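Local coordinates for protein glucose-6-phosphate isomerase (Thermus thermophilus, PDB 1ZZG) that probably catalyses the reversible isomerization of glucose 6-phosphate to fructose 6-phosphate in glycolysis and gluconeogenesis, at residues A[6-11]-A[350-355]; A[304-309]-A[357-362]. All blocks are in the same frame, centred on the assembly; numbering follows the deposited sequence.

Contact 1 of 2, residues A[6-11]-A[350-355]; sequences TRFLPG and TYEALA
An aromatic T-shaped pair, Phe-8 on Tyr-351, joins the loop after strand 3-5, outermost in the mixed sheet of this chain, to helix 339-356, the crossover helix that leads into strand 360-366 of the same sheet. The evidence for the T shape is that the ring planes stand 74° apart, the centroids lie 4.9 Å from each other, and Phe-8 CE2 sits 3.7 Å above the middle of the Tyr-351 ring. The Phe-8 ring is itself sandwiched. Ala-355 CB, one helical turn beyond Tyr-351, makes a CH-pi contact with one face, tight at 3.3 Å to Phe-8 CG, while Arg-7 CG lies over the opposite face. With Arg-7 CG placed between its backbone N and carbonyl carbon (chi1 76°), the chain passes over Phe-8 and brings NE to 3.6 Å from Tyr-351 CE2; this rim carbon sits over one face of the Arg-7 guanidinium, whose plane is 62° from that of the tyrosine ring. The guanidinium's main charge partner is Asp-5, through a salt bridge, and the same carboxylate hydrogen-bonds the Tyr-351 hydroxyl. The type I turn Thr-6 to Leu-9, closed by Leu-9 N to Thr-6 O, presents Arg-7 and Phe-8 to the helix. Replacing Tyr-351 with an alanine would probably leave the Phe-8 edge without its aromatic face and Asp-5 without one of its partners. One water links the two segments: it accepts from Phe-8 N at 2.9 Å and donates to Tyr-351 OH at 2.6 Å.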
loop_
_atom_site.group_PDB
_atom_site.type_symbol
_atom_site.label_atom_id
_atom_site.label_comp_id
_atom_site.label_asym_id
_atom_site.label_seq_id
_atom_site.Cartn_x
_atom_site.Cartn_y
_atom_site.Cartn_z
ATOM N N THR A 6 9.957 24.221 5.113
ATOM C CA THR A 6 8.758 24.875 4.610
ATOM C C THR A 6 9.124 25.926 3.554
ATOM O O THR A 6 8.414 26.914 3.378
ATOM C CB THR A 6 7.978 25.563 5.762
ATOM O OG1 THR A 6 8.842 26.473 6.456
ATOM C CG2 THR A 6 7.443 24.525 6.748
ATOM N N ARG A 7 10.226 25.693 2.847
ATOM C CA ARG A 7 10.704 26.626 1.831
ATOM C C ARG A 7 9.637 27.102 0.851
ATOM O O ARG A 7 9.729 28.218 0.343
ATOM C CB ARG A 7 11.876 26.009 1.048
ATOM C CG ARG A 7 11.463 24.964 0.020
ATOM C CD ARG A 7 12.662 24.306 -0.657
ATOM N NE ARG A 7 13.411 23.448 0.256
ATOM C CZ ARG A 7 14.303 22.542 -0.133
ATOM N NH1 ARG A 7 14.560 22.378 -1.423
ATOM N NH2 ARG A 7 14.934 21.794 0.762
ATOM N N PHE A 8 8.628 26.272 0.581
ATOM C CA PHE A 8 7.574 26.649 -0.359
ATOM C C PHE A 8 6.303 27.142 0.314
ATOM O O PHE A 8 5.241 27.193 -0.302
ATOM C CB PHE A 8 7.256 25.479 -1.296
ATOM C CG PHE A 8 8.437 25.025 -2.103
ATOM C CD1 PHE A 8 9.099 25.914 -2.945
ATOM C CD2 PHE A 8 8.917 23.724 -1.993
ATOM C CE1 PHE A 8 10.226 25.516 -3.663
ATOM C CE2 PHE A 8 10.043 23.316 -2.707
ATOM C CZ PHE A 8 10.699 24.216 -3.543
ATOM N N LEU A 9 6.425 27.491 1.589
ATOM C CA LEU A 9 5.314 28.018 2.374
ATOM C C LEU A 9 5.901 29.242 3.084
ATOM O O LEU A 9 6.146 29.221 4.291
ATOM C CB LEU A 9 4.836 26.982 3.400
ATOM C CG LEU A 9 4.275 25.652 2.878
ATOM C CD1 LEU A 9 4.022 24.709 4.050
ATOM C CD2 LEU A 9 2.991 25.897 2.110
ATOM N N PRO A 10 6.133 30.330 2.330
ATOM C CA PRO A 10 6.701 31.582 2.842
ATOM C C PRO A 10 5.978 32.245 4.012
ATOM O O PRO A 10 6.602 32.947 4.809
ATOM C CB PRO A 10 6.734 32.472 1.599
ATOM C CG PRO A 10 5.540 32.007 0.830
ATOM C CD PRO A 10 5.674 30.503 0.939
ATOM N N GLY A 11 4.672 32.036 4.117
ATOM C CA GLY A 11 3.931 32.654 5.204
ATOM C C GLY A 11 3.873 31.860 6.503
ATOM O O GLY A 11 3.180 32.265 7.438
ATOM N N THR A 350 10.868 16.365 -7.156
ATOM C CA THR A 350 9.422 16.234 -7.007
ATOM C C THR A 350 8.866 17.240 -6.004
ATOM O O THR A 350 7.788 17.806 -6.208
ATOM C CB THR A 350 9.039 14.815 -6.561
ATOM O OG1 THR A 350 9.435 13.879 -7.571
ATOM C CG2 THR A 350 7.538 14.715 -6.337
ATOM N N TYR A 351 9.606 17.449 -4.918
ATOM C CA TYR A 351 9.216 18.399 -3.885
ATOM C C TYR A 351 9.014 19.759 -4.559
ATOM O O TYR A 351 7.989 20.421 -4.364
ATOM C CB TYR A 351 10.316 18.458 -2.813
ATOM C CG TYR A 351 10.072 19.418 -1.665
ATOM C CD1 TYR A 351 8.779 19.708 -1.221
ATOM C CD2 TYR A 351 11.146 20.008 -0.996
ATOM C CE1 TYR A 351 8.565 20.565 -0.137
ATOM C CE2 TYR A 351 10.945 20.861 0.084
ATOM C CZ TYR A 351 9.655 21.135 0.508
ATOM O OH TYR A 351 9.461 21.975 1.575
ATOM N N GLU A 352 9.983 20.151 -5.379
ATOM C CA GLU A 352 9.909 21.421 -6.097
ATOM C C GLU A 352 8.794 21.423 -7.152
ATOM O O GLU A 352 8.088 22.417 -7.311
ATOM C CB GLU A 352 11.246 21.728 -6.778
ATOM C CG GLU A 352 11.332 23.145 -7.333
ATOM C CD GLU A 352 12.582 23.387 -8.159
ATOM O OE1 GLU A 352 13.663 22.882 -7.781
ATOM O OE2 GLU A 352 12.482 24.097 -9.184
ATOM N N ALA A 353 8.635 20.313 -7.872
ATOM C CA ALA A 353 7.601 20.233 -8.904
ATOM C C ALA A 353 6.215 20.379 -8.293
ATOM O O ALA A 353 5.346 21.058 -8.842
ATOM C CB ALA A 353 7.710 18.910 -9.669
ATOM N N LEU A 354 6.006 19.737 -7.151
ATOM C CA LEU A 354 4.723 19.816 -6.470
ATOM C C LEU A 354 4.422 21.269 -6.095
ATOM O O LEU A 354 3.293 21.740 -6.239
ATOM C CB LEU A 354 4.742 18.936 -5.218
ATOM C CG LEU A 354 4.714 17.425 -5.464
ATOM C CD1 LEU A 354 4.975 16.661 -4.165
ATOM C CD2 LEU A 354 3.360 17.057 -6.045
ATOM N N ALA A 355 5.441 21.980 -5.624
ATOM C CA ALA A 355 5.262 23.375 -5.242
ATOM C C ALA A 355 5.031 24.243 -6.480
ATOM O O ALA A 355 4.228 25.177 -6.449
ATOM C CB ALA A 355 6.478 23.867 -4.464
HETATM O O HOH W 1 7.655 23.886 1.886
#

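Contact 2 of 2, residues A[304-309]-A[357-362]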
loop_
_atom_site.group_PDB
_atom_site.type_symbol
_atom_site.label_atom_id
_atom_site.label_comp_id
_atom_site.label_asym_id
_atom_site.label_seq_id
_atom_site.Cartn_x
_atom_site.Cartn_y
_atom_site.Cartn_z
ATOM N N LEU A 304 -6.304 21.598 -6.496
ATOM C CA LEU A 304 -5.387 22.016 -5.440
ATOM C C LEU A 304 -6.130 21.843 -4.120
ATOM O O LEU A 304 -6.456 22.818 -3.444
ATOM C CB LEU A 304 -4.990 23.479 -5.627
ATOM C CG LEU A 304 -4.155 23.769 -6.879
ATOM C CD1 LEU A 304 -3.973 25.278 -7.045
ATOM C CD2 LEU A 304 -2.810 23.069 -6.764
ATOM N N ASP A 305 -6.399 20.592 -3.761
ATOM C CA ASP A 305 -7.140 20.289 -2.541
ATOM C C ASP A 305 -6.379 19.367 -1.597
ATOM O O ASP A 305 -6.980 18.570 -0.877
ATOM C CB ASP A 305 -8.476 19.644 -2.908
ATOM C CG ASP A 305 -8.307 18.364 -3.715
ATOM O OD1 ASP A 305 -7.162 18.000 -4.043
ATOM O OD2 ASP A 305 -9.328 17.716 -4.023
ATOM N N LYS A 306 -5.060 19.497 -1.585
ATOM C CA LYS A 306 -4.238 18.648 -0.747
ATOM C C LYS A 306 -3.138 19.387 0.001
ATOM O O LYS A 306 -2.744 20.497 -0.364
ATOM C CB LYS A 306 -3.581 17.569 -1.619
ATOM C CG LYS A 306 -4.550 16.746 -2.455
ATOM C CD LYS A 306 -3.819 15.971 -3.550
ATOM C CE LYS A 306 -4.768 15.054 -4.331
ATOM N NZ LYS A 306 -5.862 15.807 -5.015
ATOM N N LEU A 307 -2.673 18.757 1.076
ATOM C CA LEU A 307 -1.541 19.253 1.849
ATOM C C LEU A 307 -0.636 18.036 1.745
ATOM O O LEU A 307 -1.018 16.945 2.174
ATOM C CB LEU A 307 -1.889 19.503 3.321
ATOM C CG LEU A 307 -0.644 19.784 4.183
ATOM C CD1 LEU A 307 0.039 21.070 3.711
ATOM C CD2 LEU A 307 -1.035 19.909 5.650
ATOM N N LEU A 308 0.540 18.206 1.158
ATOM C CA LEU A 308 1.442 17.081 0.994
ATOM C C LEU A 308 2.699 17.172 1.839
ATOM O O LEU A 308 3.377 18.199 1.870
ATOM C CB LEU A 308 1.844 16.918 -0.476
ATOM C CG LEU A 308 0.725 16.734 -1.505
ATOM C CD1 LEU A 308 0.298 18.089 -2.060
ATOM C CD2 LEU A 308 1.222 15.852 -2.641
ATOM N N ALA A 309 3.000 16.075 2.517
ATOM C CA ALA A 309 4.184 15.988 3.342
ATOM C C ALA A 309 5.093 14.942 2.709
ATOM O O ALA A 309 4.669 13.814 2.443
ATOM C CB ALA A 309 3.812 15.574 4.757
ATOM N N ALA A 357 3.537 23.414 -9.076
ATOM C CA ALA A 357 2.168 23.176 -9.516
ATOM C C ALA A 357 1.154 23.898 -8.628
ATOM O O ALA A 357 -0.053 23.849 -8.881
ATOM C CB ALA A 357 1.878 21.675 -9.538
ATOM N N GLY A 358 1.642 24.554 -7.578
ATOM C CA GLY A 358 0.754 25.291 -6.687
ATOM C C GLY A 358 0.205 24.547 -5.476
ATOM O O GLY A 358 -0.637 25.083 -4.748
ATOM N N GLN A 359 0.672 23.322 -5.249
ATOM C CA GLN A 359 0.199 22.532 -4.116
ATOM C C GLN A 359 0.883 22.944 -2.816
ATOM O O GLN A 359 2.054 23.325 -2.808
ATOM C CB GLN A 359 0.453 21.031 -4.352
ATOM C CG GLN A 359 -0.374 20.406 -5.468
ATOM C CD GLN A 359 -1.822 20.176 -5.083
ATOM O OE1 GLN A 359 -2.312 20.730 -4.105
ATOM N NE2 GLN A 359 -2.518 19.362 -5.865
ATOM N N ARG A 360 0.140 22.876 -1.717
ATOM C CA ARG A 360 0.700 23.197 -0.415
ATOM C C ARG A 360 1.513 21.968 -0.012
ATOM O O ARG A 360 0.955 20.901 0.254
ATOM C CB ARG A 360 -0.418 23.475 0.596
ATOM C CG ARG A 360 -1.055 24.863 0.450
ATOM C CD ARG A 360 -0.016 25.944 0.740
ATOM N NE ARG A 360 -0.520 27.311 0.624
ATOM C CZ ARG A 360 -1.290 27.917 1.520
ATOM N NH1 ARG A 360 -1.666 27.285 2.623
ATOM N NH2 ARG A 360 -1.683 29.166 1.311
ATOM N N VAL A 361 2.834 22.123 0.018
ATOM C CA VAL A 361 3.720 21.019 0.351
ATOM C C VAL A 361 4.879 21.429 1.256
ATOM O O VAL A 361 5.347 22.565 1.210
ATOM C CB VAL A 361 4.302 20.387 -0.939
ATOM C CG1 VAL A 361 5.110 21.429 -1.713
ATOM C CG2 VAL A 361 5.169 19.184 -0.590
ATOM N N TYR A 362 5.326 20.487 2.079
ATOM C CA TYR A 362 6.442 20.701 2.987
ATOM C C TYR A 362 7.182 19.381 3.093
ATOM O O TYR A 362 6.680 18.345 2.649
ATOM C CB TYR A 362 5.947 21.160 4.369
ATOM C CG TYR A 362 5.130 20.146 5.143
ATOM C CD1 TYR A 362 5.742 19.247 6.018
ATOM C CD2 TYR A 362 3.740 20.101 5.020
ATOM C CE1 TYR A 362 4.989 18.333 6.756
ATOM C CE2 TYR A 362 2.976 19.191 5.752
ATOM C CZ TYR A 362 3.608 18.315 6.616
ATOM O OH TYR A 362 2.860 17.444 7.357
HETATM O O HOH W 2 -2.816 22.460 -2.081
#
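Leu-308 bonds to both residues that flank Val-361, the signature of a parallel pair. Leu-308 N donates to Arg-360 O at 2.9 Å, with an N-H...O angle of 169°, and Tyr-362 N returns to Leu-308 O at 3.0 Å and 159°. Leu-308 O also takes a CA-H...O contact from Val-361, whose CG2 lies near the same oxygen. On the sheet face that carries Leu-307 and Ala-309, the Tyr-362 ring is turned back over strand 306-309: Ala-309 CA lies over the middle of one ring face, with its CB 3.3 Å from Tyr-362 CZ, and Leu-307 CG meets the ring edge in plane, 4.0 Å from Tyr-362 CE2. On the opposite face of the sheet, that of Leu-308 and Val-361, Leu-308 CD1 touches Gln-359 CB.

Beside Lys-306 and Arg-360 a water stands between the backbones, donating to Lys-306 O at 2.6 Å and to Gln-359 OE1 at 2.7 Å and accepting from Arg-360 N. Gln-359 reaches it by bending at chi2 (-75°), which also lays its amide against Leu-304, CD2 3.5 Å from Gln-359 CD. Its other amide end, NE2, is held by the carbonyls of Phe-299 and Pro-303. Farther out, the Schellman motif at Gly-358 turns the chain from the helix into the strand, and Lys-306 NZ bridges Asp-305 OD1 through the syn lone pair while also bonding Thr-282 of the second subunit. Two nearly straight bonds thus pair the strands directly, while the water bridges Arg-360 N and Lys-306 O, which are too far apart to bond directly, and the Gln-359 amide oxygen probably steadies it.

The two contact centres lie about 8 Å apart, on the same side of the chain's centre. Their segments alternate in sequence, 6-11, 304-309, 350-355, 357-362, and the last three belong to one beta-alpha-beta crossover: strand 306-313, helix 339-356, strand 360-366. Contact 1 fastens the loop after strand 3-5 to the helix of that unit, and contact 2 pairs its two strands within the mixed sheet. They meet directly: Gln-359 N probably hydrogen-bonds Leu-354 O, Leu-9 packs on Arg-360, and Tyr-351 OH approaches Tyr-362 CA. Both also reach the second subunit, contact 1 through helix 339-356 and contact 2 through residues 304-306, so the crossover lies beside the dimer interface, away from the predicted active-site residues.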